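Local coordinates for 2,3-dihydroxy-2,3-dihydrophenylpropionate dehydrogenase (Pseudomonas sp. MC1, PDB 5XTF), which catalyses the NAD+-dependent oxidation of naphthalene cis-dihydrodiol to 1,2-dihydroxynaphthalene in aromatic hydrocarbon breakdown, and belongs to the short-chain dehydrogenase/reductase family, at residues R79-A82 with T83-L87; S268-G271 with G272-G276; L253-R256 with K257-K260; S123-D126 with E127-I131; S170-I173 with A174-H177. All coordinates share one frame; numbering follows the deposited sequence.

Interaction 1: R79-A82 with T83-L87; sequences RDHA and TNEKL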
loop_
_atom_site.group_PDB
_atom_site.type_symbol
_atom_site.label_atom_id
_atom_site.label_comp_id
_atom_site.label_asym_id
_atom_site.label_seq_id
_atom_site.Cartn_x
_atom_site.Cartn_y
_atom_site.Cartn_z
ATOM N N ARG B 79 -29.194 -2.001 -7.293
ATOM C CA ARG B 79 -29.282 -0.596 -6.908
ATOM C C ARG B 79 -30.561 -0.246 -6.179
ATOM O O ARG B 79 -30.697 0.893 -5.742
ATOM C CB ARG B 79 -29.171 0.304 -8.131
ATOM C CG ARG B 79 -27.814 0.312 -8.740
ATOM C CD ARG B 79 -27.849 1.100 -10.014
ATOM N NE ARG B 79 -28.598 0.415 -11.056
ATOM C CZ ARG B 79 -28.772 0.907 -12.277
ATOM N NH1 ARG B 79 -28.257 2.095 -12.597
ATOM N NH2 ARG B 79 -29.469 0.222 -13.176
ATOM N N ASP B 80 -31.490 -1.175 -6.026
ATOM C CA ASP B 80 -32.748 -0.929 -5.339
ATOM C C ASP B 80 -32.691 -1.613 -3.977
ATOM O O ASP B 80 -32.566 -2.845 -3.901
ATOM C CB ASP B 80 -33.904 -1.440 -6.201
ATOM C CG ASP B 80 -35.250 -1.334 -5.521
ATOM O OD1 ASP B 80 -35.801 -2.405 -5.148
ATOM O OD2 ASP B 80 -35.770 -0.198 -5.373
ATOM N N HIS B 81 -32.780 -0.815 -2.907
ATOM C CA HIS B 81 -32.559 -1.341 -1.562
ATOM C C HIS B 81 -33.563 -2.438 -1.214
ATOM O O HIS B 81 -33.186 -3.483 -0.668
ATOM C CB HIS B 81 -32.619 -0.208 -0.532
ATOM C CG HIS B 81 -32.293 -0.648 0.856
ATOM N ND1 HIS B 81 -31.093 -1.247 1.180
ATOM C CD2 HIS B 81 -33.013 -0.602 2.003
ATOM C CE1 HIS B 81 -31.087 -1.552 2.465
ATOM N NE2 HIS B 81 -32.239 -1.169 2.989
ATOM N N ALA B 82 -34.840 -2.226 -1.543
ATOM C CA ALA B 82 -35.870 -3.217 -1.245
ATOM C C ALA B 82 -35.553 -4.569 -1.866
ATOM O O ALA B 82 -35.865 -5.608 -1.271
ATOM C CB ALA B 82 -37.232 -2.717 -1.726
ATOM N N THR B 83 -34.932 -4.583 -3.048
ATOM C CA THR B 83 -34.526 -5.854 -3.640
ATOM C C THR B 83 -33.498 -6.577 -2.766
ATOM O O THR B 83 -33.571 -7.805 -2.590
ATOM C CB THR B 83 -33.968 -5.619 -5.047
ATOM O OG1 THR B 83 -35.010 -5.141 -5.914
ATOM C CG2 THR B 83 -33.366 -6.909 -5.611
ATOM N N ASN B 84 -32.530 -5.832 -2.213
ATOM C CA ASN B 84 -31.550 -6.427 -1.305
ATOM C C ASN B 84 -32.228 -6.966 -0.052
ATOM O O ASN B 84 -31.885 -8.049 0.430
ATOM C CB ASN B 84 -30.484 -5.392 -0.909
ATOM C CG ASN B 84 -29.601 -4.980 -2.062
ATOM O OD1 ASN B 84 -29.629 -3.831 -2.506
ATOM N ND2 ASN B 84 -28.794 -5.902 -2.536
ATOM N N GLU B 85 -33.173 -6.206 0.510
ATOM C CA GLU B 85 -33.948 -6.708 1.639
ATOM C C GLU B 85 -34.706 -7.977 1.261
ATOM O O GLU B 85 -34.728 -8.955 2.020
ATOM C CB GLU B 85 -34.898 -5.618 2.126
ATOM C CG GLU B 85 -34.165 -4.452 2.774
ATOM C CD GLU B 85 -35.069 -3.261 3.064
ATOM O OE1 GLU B 85 -36.029 -3.027 2.287
ATOM O OE2 GLU B 85 -34.829 -2.575 4.080
ATOM N N LYS B 86 -35.302 -7.989 0.070
ATOM C CA LYS B 86 -36.027 -9.163 -0.404
ATOM C C LYS B 86 -35.113 -10.379 -0.481
ATOM O O LYS B 86 -35.456 -11.460 0.019
ATOM C CB LYS B 86 -36.646 -8.847 -1.761
ATOM C CG LYS B 86 -37.616 -9.879 -2.314
ATOM C CD LYS B 86 -38.218 -9.286 -3.593
ATOM C CE LYS B 86 -38.630 -10.331 -4.612
ATOM N NZ LYS B 86 -39.064 -11.555 -3.932
ATOM N N LEU B 87 -33.925 -10.207 -1.077
ATOM C CA LEU B 87 -32.937 -11.286 -1.139
ATOM C C LEU B 87 -32.667 -11.867 0.242
ATOM O O LEU B 87 -32.742 -13.086 0.448
ATOM C CB LEU B 87 -31.636 -10.774 -1.755
ATOM C CG LEU B 87 -30.478 -11.769 -1.902
ATOM C CD1 LEU B 87 -30.747 -12.712 -3.026
ATOM C CD2 LEU B 87 -29.142 -11.035 -2.143
#

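Interaction 2: S268-G271 with G272-G276; sequences SIDG and GMALG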
loop_
_atom_site.group_PDB
_atom_site.type_symbol
_atom_site.label_atom_id
_atom_site.label_comp_id
_atom_site.label_asym_id
_atom_site.label_seq_id
_atom_site.Cartn_x
_atom_site.Cartn_y
_atom_site.Cartn_z
ATOM N N SER B 268 -5.634 -10.707 -3.770
ATOM C CA SER B 268 -5.488 -10.510 -5.209
ATOM C C SER B 268 -5.381 -11.841 -5.926
ATOM O O SER B 268 -4.649 -12.739 -5.496
ATOM C CB SER B 268 -4.241 -9.684 -5.530
ATOM O OG SER B 268 -4.395 -8.373 -5.045
ATOM N N ILE B 269 -6.087 -11.953 -7.043
ATOM C CA ILE B 269 -5.993 -13.126 -7.898
ATOM C C ILE B 269 -6.097 -12.630 -9.335
ATOM O O ILE B 269 -7.190 -12.523 -9.901
ATOM C CB ILE B 269 -7.062 -14.181 -7.526
ATOM C CG1 ILE B 269 -7.019 -15.362 -8.491
ATOM C CG2 ILE B 269 -8.463 -13.574 -7.445
ATOM C CD1 ILE B 269 -7.632 -16.634 -7.931
ATOM N N ASP B 270 -4.942 -12.307 -9.935
ATOM C CA ASP B 270 -4.911 -11.504 -11.150
ATOM C C ASP B 270 -3.802 -11.911 -12.111
ATOM O O ASP B 270 -3.476 -11.139 -13.021
ATOM C CB ASP B 270 -4.727 -10.034 -10.789
ATOM C CG ASP B 270 -3.486 -9.786 -9.922
ATOM O OD1 ASP B 270 -2.676 -10.726 -9.695
ATOM O OD2 ASP B 270 -3.310 -8.629 -9.473
ATOM N N GLY B 271 -3.190 -13.077 -11.917
ATOM C CA GLY B 271 -2.129 -13.504 -12.801
ATOM C C GLY B 271 -0.909 -12.619 -12.774
ATOM O O GLY B 271 -0.120 -12.642 -13.723
ATOM N N GLY B 272 -0.729 -11.842 -11.704
ATOM C CA GLY B 272 0.398 -10.947 -11.572
ATOM C C GLY B 272 0.170 -9.569 -12.132
ATOM O O GLY B 272 1.104 -8.762 -12.133
ATOM N N MET B 273 -1.048 -9.273 -12.588
ATOM C CA MET B 273 -1.309 -8.029 -13.306
ATOM C C MET B 273 -0.967 -6.808 -12.471
ATOM O O MET B 273 -0.490 -5.804 -13.004
ATOM C CB MET B 273 -2.769 -7.963 -13.725
ATOM C CG MET B 273 -3.055 -6.960 -14.827
ATOM S SD MET B 273 -4.741 -7.222 -15.411
ATOM C CE MET B 273 -4.813 -8.989 -15.127
ATOM N N ALA B 274 -1.236 -6.856 -11.165
ATOM C CA ALA B 274 -0.887 -5.726 -10.317
ATOM C C ALA B 274 0.616 -5.456 -10.351
ATOM O O ALA B 274 1.042 -4.301 -10.250
ATOM C CB ALA B 274 -1.372 -5.979 -8.888
ATOM N N LEU B 275 1.430 -6.499 -10.531
ATOM C CA LEU B 275 2.876 -6.306 -10.614
ATOM C C LEU B 275 3.275 -5.454 -11.814
ATOM O O LEU B 275 4.299 -4.760 -11.767
ATOM C CB LEU B 275 3.590 -7.659 -10.700
ATOM C CG LEU B 275 4.001 -8.445 -9.454
ATOM C CD1 LEU B 275 3.115 -8.134 -8.284
ATOM C CD2 LEU B 275 3.936 -9.905 -9.813
ATOM N N GLY B 276 2.512 -5.509 -12.896
ATOM C CA GLY B 276 2.912 -4.910 -14.153
ATOM C C GLY B 276 3.166 -5.955 -15.228
ATOM O O GLY B 276 3.194 -7.160 -14.981
#

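Interaction 3: L253-R256 with K257-K260; sequences LASR and KQGK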
loop_
_atom_site.group_PDB
_atom_site.type_symbol
_atom_site.label_atom_id
_atom_site.label_comp_id
_atom_site.label_asym_id
_atom_site.label_seq_id
_atom_site.Cartn_x
_atom_site.Cartn_y
_atom_site.Cartn_z
ATOM N N LEU B 253 -12.348 -17.195 2.339
ATOM C CA LEU B 253 -12.765 -16.039 3.138
ATOM C C LEU B 253 -14.129 -16.237 3.800
ATOM O O LEU B 253 -14.398 -15.633 4.845
ATOM C CB LEU B 253 -12.782 -14.772 2.275
ATOM C CG LEU B 253 -11.449 -14.225 1.749
ATOM C CD1 LEU B 253 -11.695 -13.048 0.788
ATOM C CD2 LEU B 253 -10.527 -13.802 2.876
ATOM N N ALA B 254 -15.004 -17.050 3.219
ATOM C CA ALA B 254 -16.301 -17.323 3.840
ATOM C C ALA B 254 -16.264 -18.471 4.846
ATOM O O ALA B 254 -17.121 -18.528 5.732
ATOM C CB ALA B 254 -17.351 -17.628 2.768
ATOM N N SER B 255 -15.310 -19.385 4.729
ATOM C CA SER B 255 -15.278 -20.548 5.601
ATOM C C SER B 255 -15.060 -20.140 7.055
ATOM O O SER B 255 -14.106 -19.422 7.381
ATOM C CB SER B 255 -14.178 -21.497 5.137
ATOM O OG SER B 255 -13.620 -22.183 6.236
ATOM N N ARG B 256 -15.961 -20.582 7.936
ATOM C CA ARG B 256 -15.772 -20.303 9.352
ATOM C C ARG B 256 -14.603 -21.070 9.922
ATOM O O ARG B 256 -14.084 -20.691 10.971
ATOM C CB ARG B 256 -17.008 -20.665 10.150
ATOM C CG ARG B 256 -18.178 -19.775 9.924
ATOM C CD ARG B 256 -19.378 -20.393 10.617
ATOM N NE ARG B 256 -20.574 -19.598 10.382
ATOM C CZ ARG B 256 -20.887 -18.532 11.098
ATOM N NH1 ARG B 256 -20.082 -18.157 12.079
ATOM N NH2 ARG B 256 -21.984 -17.839 10.835
ATOM N N LYS B 257 -14.195 -22.155 9.276
ATOM C CA LYS B 257 -13.034 -22.897 9.746
ATOM C C LYS B 257 -11.750 -22.245 9.249
ATOM O O LYS B 257 -10.933 -21.764 10.040
ATOM C CB LYS B 257 -13.117 -24.362 9.281
ATOM C CG LYS B 257 -14.552 -24.853 9.046
ATOM C CD LYS B 257 -14.655 -26.382 8.973
ATOM C CE LYS B 257 -13.939 -26.949 7.745
ATOM N NZ LYS B 257 -14.359 -26.275 6.477
ATOM N N GLN B 258 -11.580 -22.194 7.929
ATOM C CA GLN B 258 -10.320 -21.759 7.346
ATOM C C GLN B 258 -10.106 -20.256 7.463
ATOM O O GLN B 258 -8.953 -19.805 7.446
ATOM C CB GLN B 258 -10.268 -22.174 5.878
ATOM C CG GLN B 258 -10.420 -23.666 5.611
ATOM C CD GLN B 258 -10.654 -23.930 4.132
ATOM O OE1 GLN B 258 -11.095 -23.051 3.395
ATOM N NE2 GLN B 258 -10.357 -25.134 3.693
ATOM N N GLY B 259 -11.182 -19.475 7.563
ATOM C CA GLY B 259 -11.075 -18.034 7.560
ATOM C C GLY B 259 -11.412 -17.345 8.858
ATOM O O GLY B 259 -11.526 -16.112 8.867
ATOM N N LYS B 260 -11.555 -18.078 9.965
ATOM C CA LYS B 260 -12.015 -17.486 11.220
ATOM C C LYS B 260 -11.115 -16.364 11.715
ATOM O O LYS B 260 -11.567 -15.531 12.508
ATOM C CB LYS B 260 -12.100 -18.556 12.307
ATOM C CG LYS B 260 -10.760 -18.934 12.911
ATOM C CD LYS B 260 -10.918 -19.776 14.165
ATOM C CE LYS B 260 -11.314 -21.201 13.827
ATOM N NZ LYS B 260 -11.282 -22.090 15.034
#

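Interaction 4: S123-D126 with E127-I131; sequences SSFD and EIFDI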
loop_
_atom_site.group_PDB
_atom_site.type_symbol
_atom_site.label_atom_id
_atom_site.label_comp_id
_atom_site.label_asym_id
_atom_site.label_seq_id
_atom_site.Cartn_x
_atom_site.Cartn_y
_atom_site.Cartn_z
ATOM N N SER B 123 -23.190 10.832 -16.081
ATOM C CA SER B 123 -24.058 9.663 -16.136
ATOM C C SER B 123 -23.305 8.406 -15.728
ATOM O O SER B 123 -23.748 7.659 -14.845
ATOM C CB SER B 123 -24.636 9.501 -17.538
ATOM O OG SER B 123 -25.623 10.477 -17.775
ATOM N N SER B 124 -22.164 8.155 -16.373
ATOM C CA SER B 124 -21.381 6.972 -16.056
ATOM C C SER B 124 -21.019 6.941 -14.582
ATOM O O SER B 124 -21.128 5.889 -13.935
ATOM C CB SER B 124 -20.121 6.942 -16.915
ATOM O OG SER B 124 -20.457 7.022 -18.292
ATOM N N PHE B 125 -20.627 8.095 -14.023
ATOM C CA PHE B 125 -20.202 8.120 -12.626
ATOM C C PHE B 125 -21.339 7.676 -11.720
ATOM O O PHE B 125 -21.132 6.897 -10.780
ATOM C CB PHE B 125 -19.692 9.518 -12.238
ATOM C CG PHE B 125 -19.318 9.653 -10.780
ATOM C CD1 PHE B 125 -20.293 9.784 -9.807
ATOM C CD2 PHE B 125 -17.994 9.669 -10.388
ATOM C CE1 PHE B 125 -19.963 9.889 -8.465
ATOM C CE2 PHE B 125 -17.654 9.801 -9.047
ATOM C CZ PHE B 125 -18.642 9.903 -8.084
ATOM N N ASP B 126 -22.550 8.153 -11.989
ATOM C CA ASP B 126 -23.684 7.748 -11.171
ATOM C C ASP B 126 -23.930 6.250 -11.290
ATOM O O ASP B 126 -24.223 5.573 -10.292
ATOM C CB ASP B 126 -24.919 8.550 -11.579
ATOM C CG ASP B 126 -24.738 10.068 -11.354
ATOM O OD1 ASP B 126 -23.798 10.465 -10.625
ATOM O OD2 ASP B 126 -25.532 10.872 -11.901
ATOM N N GLU B 127 -23.781 5.700 -12.493
ATOM C CA GLU B 127 -24.059 4.282 -12.655
ATOM C C GLU B 127 -22.952 3.445 -12.018
ATOM O O GLU B 127 -23.227 2.433 -11.362
ATOM C CB GLU B 127 -24.243 3.951 -14.137
ATOM C CG GLU B 127 -25.366 2.966 -14.414
ATOM C CD GLU B 127 -25.692 2.820 -15.902
ATOM O OE1 GLU B 127 -25.709 3.848 -16.622
ATOM O OE2 GLU B 127 -25.930 1.667 -16.344
ATOM N N ILE B 128 -21.701 3.889 -12.140
ATOM C CA ILE B 128 -20.589 3.107 -11.610
ATOM C C ILE B 128 -20.634 3.083 -10.090
ATOM O O ILE B 128 -20.543 2.015 -9.467
ATOM C CB ILE B 128 -19.250 3.651 -12.134
ATOM C CG1 ILE B 128 -19.047 3.192 -13.572
ATOM C CG2 ILE B 128 -18.093 3.175 -11.272
ATOM C CD1 ILE B 128 -18.551 4.258 -14.451
ATOM N N PHE B 129 -20.832 4.243 -9.469
ATOM C CA PHE B 129 -20.777 4.279 -8.015
ATOM C C PHE B 129 -22.037 3.709 -7.367
ATOM O O PHE B 129 -21.952 3.121 -6.278
ATOM C CB PHE B 129 -20.481 5.700 -7.549
ATOM C CG PHE B 129 -19.010 6.023 -7.579
ATOM C CD1 PHE B 129 -18.376 6.310 -8.774
ATOM C CD2 PHE B 129 -18.251 5.985 -6.409
ATOM C CE1 PHE B 129 -17.009 6.573 -8.801
ATOM C CE2 PHE B 129 -16.885 6.243 -6.427
ATOM C CZ PHE B 129 -16.267 6.547 -7.628
ATOM N N ASP B 130 -23.200 3.838 -8.024
ATOM C CA ASP B 130 -24.397 3.178 -7.514
ATOM C C ASP B 130 -24.217 1.666 -7.457
ATOM O O ASP B 130 -24.612 1.024 -6.475
ATOM C CB ASP B 130 -25.613 3.535 -8.365
ATOM C CG ASP B 130 -26.152 4.904 -8.049
ATOM O OD1 ASP B 130 -25.864 5.382 -6.930
ATOM O OD2 ASP B 130 -26.846 5.503 -8.909
ATOM N N ILE B 131 -23.604 1.081 -8.484
ATOM C CA ILE B 131 -23.506 -0.375 -8.575
ATOM C C ILE B 131 -22.275 -0.906 -7.859
ATOM O O ILE B 131 -22.356 -1.878 -7.102
ATOM C CB ILE B 131 -23.500 -0.820 -10.049
ATOM C CG1 ILE B 131 -24.836 -0.520 -10.712
ATOM C CG2 ILE B 131 -23.178 -2.299 -10.135
ATOM C CD1 ILE B 131 -24.814 -0.755 -12.212
#

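Interaction 5: S170-I173 with A174-H177; sequences SCYI and ASKH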
loop_
_atom_site.group_PDB
_atom_site.type_symbol
_atom_site.label_atom_id
_atom_site.label_comp_id
_atom_site.label_asym_id
_atom_site.label_seq_id
_atom_site.Cartn_x
_atom_site.Cartn_y
_atom_site.Cartn_z
ATOM N N SER B 170 -11.087 6.282 -15.106
ATOM C CA SER B 170 -10.889 6.802 -13.761
ATOM C C SER B 170 -12.102 6.568 -12.880
ATOM O O SER B 170 -11.948 6.383 -11.669
ATOM C CB SER B 170 -10.546 8.287 -13.819
ATOM O OG SER B 170 -11.595 9.015 -14.431
ATOM N N CYS B 171 -13.314 6.582 -13.450
ATOM C CA CYS B 171 -14.487 6.257 -12.639
ATOM C C CYS B 171 -14.380 4.845 -12.083
ATOM O O CYS B 171 -14.506 4.631 -10.871
ATOM C CB CYS B 171 -15.775 6.404 -13.450
ATOM S SG CYS B 171 -16.031 8.077 -14.084
ATOM N N TYR B 172 -14.133 3.869 -12.960
ATOM C CA TYR B 172 -14.038 2.488 -12.510
ATOM C C TYR B 172 -12.949 2.334 -11.462
ATOM O O TYR B 172 -13.181 1.725 -10.412
ATOM C CB TYR B 172 -13.787 1.553 -13.698
ATOM C CG TYR B 172 -13.787 0.073 -13.328
ATOM C CD1 TYR B 172 -14.983 -0.639 -13.180
ATOM C CD2 TYR B 172 -12.591 -0.613 -13.131
ATOM C CE1 TYR B 172 -14.984 -1.993 -12.839
ATOM C CE2 TYR B 172 -12.587 -1.974 -12.793
ATOM C CZ TYR B 172 -13.782 -2.651 -12.652
ATOM O OH TYR B 172 -13.741 -3.983 -12.311
ATOM N N ILE B 173 -11.767 2.909 -11.707
ATOM C CA ILE B 173 -10.661 2.718 -10.777
ATOM C C ILE B 173 -10.971 3.371 -9.440
ATOM O O ILE B 173 -10.656 2.819 -8.377
ATOM C CB ILE B 173 -9.348 3.234 -11.387
ATOM C CG1 ILE B 173 -8.940 2.319 -12.535
ATOM C CG2 ILE B 173 -8.261 3.260 -10.342
ATOM C CD1 ILE B 173 -7.686 2.711 -13.218
ATOM N N ALA B 174 -11.633 4.531 -9.469
ATOM C CA ALA B 174 -12.009 5.196 -8.226
ATOM C C ALA B 174 -13.046 4.381 -7.461
ATOM O O ALA B 174 -12.983 4.283 -6.232
ATOM C CB ALA B 174 -12.526 6.601 -8.527
ATOM N N SER B 175 -14.003 3.776 -8.167
ATOM C CA SER B 175 -15.002 2.972 -7.467
ATOM C C SER B 175 -14.364 1.737 -6.844
ATOM O O SER B 175 -14.709 1.344 -5.727
ATOM C CB SER B 175 -16.140 2.563 -8.405
ATOM O OG SER B 175 -15.753 1.568 -9.343
ATOM N N LYS B 176 -13.421 1.127 -7.542
ATOM C CA LYS B 176 -12.780 -0.058 -6.995
ATOM C C LYS B 176 -11.836 0.282 -5.852
ATOM O O LYS B 176 -11.639 -0.542 -4.955
ATOM C CB LYS B 176 -12.073 -0.805 -8.120
ATOM C CG LYS B 176 -13.103 -1.520 -9.039
ATOM C CD LYS B 176 -13.969 -2.508 -8.224
ATOM C CE LYS B 176 -14.893 -3.325 -9.111
ATOM N NZ LYS B 176 -15.658 -4.324 -8.299
ATOM N N HIS B 177 -11.260 1.491 -5.841
ATOM C CA HIS B 177 -10.530 1.917 -4.653
ATOM C C HIS B 177 -11.464 2.172 -3.479
ATOM O O HIS B 177 -11.123 1.865 -2.331
ATOM C CB HIS B 177 -9.701 3.158 -4.956
ATOM C CG HIS B 177 -8.392 2.851 -5.601
ATOM N ND1 HIS B 177 -8.288 2.452 -6.919
ATOM C CD2 HIS B 177 -7.129 2.873 -5.110
ATOM C CE1 HIS B 177 -7.015 2.246 -7.211
ATOM N NE2 HIS B 177 -6.293 2.497 -6.132
#

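Interaction 1: R79-A82 with T83-L87
D80 and T83 make the tight part of this contact, at the N-cap of helix 81-95. D80 OD1 takes two bonds from one residue. T83 OG1 donates to its anti lone pair at 2.9 Å. T83 N reaches the same OD1 at 3.1 Å, from above the carboxylate plane. T83 holds OG1 beside its own backbone N (chi1 -66°), and this lets both donors face one oxygen. With T83 cut back to alanine, D80 OD1 would probably keep only the backbone N-H of this pair, and the carboxylate could turn more easily. The first turn closes with E85 N bonded to H81 O at 3.0 Å and K86 N to A82 O at 2.8 Å. The loose part is E85. Its CG only rests over one face of the H81 ring, 4.2 Å from the centroid, and its carboxylate is at the exposed surface, turned 50° from the imidazole plane. H81 itself is held: ND1 is bonded to S138 OG, and the ring stacks on W118 of the second subunit. The helix start is thus set against helix 118-150, where H81 also meets S141, while T83 and L87 pack on strand 49-54.

Interaction 2: S268-G271 with G272-G276
The carboxylate of D270 is the flat group here, and one of its faces covers the turn formed with G272, M273 and A274. G272 N and A274 N both come to that same face. D270 to M273 is a type I' beta turn, directly after strand 266-269, the last strand of the Rossmann-type sheet. The D270 OD1 bond to G272 N, 3.0 Å, adds an Asx turn inside it. D270 OD2 takes A274 N at 3.2 Å, from 64° out of the carboxylate plane. A274 CB also lies close to this oxygen. The two N-H groups hold this face of the carboxylate toward the turn. Its chi1 of 55° sets CG between the backbone N and the carbonyl carbon, which turns the group toward the turn. The turn itself is closed by M273 N to D270 O, 3.1 Å. G271 and G272 occupy its corners with positive phi. A CB on G272 would clash with G271 O. The third subunit packs here, with its T263 against D270, and its T265 OG1 bonded to S268 O. M273 bends at chi3 (-32°), and its CE ends 3.3 Å from D270 O.

Interaction 3: L253-R256 with K257-K260
S255 turns its side chain to a chi1 of 148°, away from any staggered position, and this unusual rotation brings OG to the backbone N of Q258. That bond is short, 2.7 Å, and fairly straight, with an N-H...O angle of 155°. The same residue offers its carbonyl one step further on. G259 N bonds to S255 O at 2.9 Å, from 36° above the carbonyl plane. Q258 wraps round the hydroxyl, its CB 3.4 Å from S255 OG. Losing the hydroxyl to an alanine here is likely to strip Q258 N of this acceptor and to open a gap beside Q258 CB. G259 suits the tight spot, because a CB there would press on S255 O. At the far end K260 CB sits 3.2 Å from R256 O. R256 runs extended to a guanidinium held by D99, Q24 and T150 O. The third subunit also packs here, its A248 on Q258 and its F239 on K260. S255 is the first residue to leave helix 248-254, and L253 O there is bonded to R195. S255 OG thus accepts from the third N-H ahead and S255 O from the fourth. That pair of bonds is the ST motif, often found at helix N-termini. Here it shapes the non-regular turn leading toward strand 266-269.

Interaction 4: S123-D126 with E127-I131
Helix 118-150 belongs to the Rossmann-type domain and faces a second subunit. On it F125 and F129, one turn apart, form an offset stack. The ring centroids are 4.2 Å apart and the planes differ by 18°. F129 CD1 lies over the centre of the F125 ring, whereas F125 CZ meets the F129 ring toward its rim. The closest carbons are F125 CE2 and F129 CE1, at 3.3 Å, which is tight. F125 keeps CG trans to the backbone N (chi1 176°), and this swings its ring forward along the helix to meet F129. The backbone beneath is regular, with F129 N bonded to F125 O at 3.0 Å and I128 N to S124 O at 2.7 Å. I128 CD1 presses on the same S124 O, at 3.1 Å. D130 N bonds to D126 O, and D130 OD2 comes within 3.0 Å of that oxygen, an unfavourable approach of two acceptors. The second subunit completes this face. Its K134 makes a salt bridge with D126 OD1, its F137 meets the F125 ring, and its V133 packs on F129. Within the chain, I128 and F129 rest on helix 170-190, and E127 and I131 meet R79, just ahead of helix 81-95.

Interaction 5: S170-I173 with A174-H177
K176 lays its CG over one face of the Y172 ring, toward the rim, 4.0 Å from the centroid and 20° off the normal. Farther along, K176 CE touches Y172 OH at 3.5 Å. The lysine gets there by a bend at chi2 (-58°), after which the chain runs extended past the hydroxyl. Its NZ goes on to bond with A158 O, and Y172 OH bonds with S159 OG. W108 meets the tyrosine edge-to-face. At the backbone, Y172 O accepts twice, from K176 N at 2.9 Å and from S175 OG at 2.8 Å. S175 OG is also bonded to N132 of helix 118-150. I173 O likewise accepts twice. H177 N comes at 2.9 Å and H177 ND1 at 2.8 Å, from opposite faces of the carbonyl plane. The oxygen lies at the edge of the imidazole, near its plane, and I173 CG2 packs beside H177 ND1 at 3.5 Å. With ND1 as donor, H177 NE2 is probably the acceptor toward K184 of the second subunit. Y172 and K176 fit the Tyr-x-x-x-Lys motif of short-chain dehydrogenases, and K176 binds NAD+. This is consistent with a tyrosine-lysine pair already in position without cofactor, the ring contact and the NZ bond to A158 O probably setting the lysine's course. The Y172 and I173 carbonyls also satisfy two buried side-chain donors, S175 OG and H177 ND1, within the helix.

Interaction 5 holds K176, which binds NAD+, and so lies at the cofactor site, unoccupied in this chain. Interaction 4 packs directly on it, with centres about 10 Å apart: I128 CD1 meets C171 CB at 3.6 Å, and F129 CZ meets S175 N at the same distance. Both face the second subunit. Interaction 1 joins interaction 4 through R79, whose CD is 3.5 Å from I131 CG1, and R79 also makes a salt bridge with the NAD+-binding D77. Interactions 2 and 3 both meet the third subunit, their nearest atoms about 8 Å apart. Interaction 3 lies away from the cofactor site, whereas M273 of interaction 2 is about 8 Å from T204, side chain to side chain.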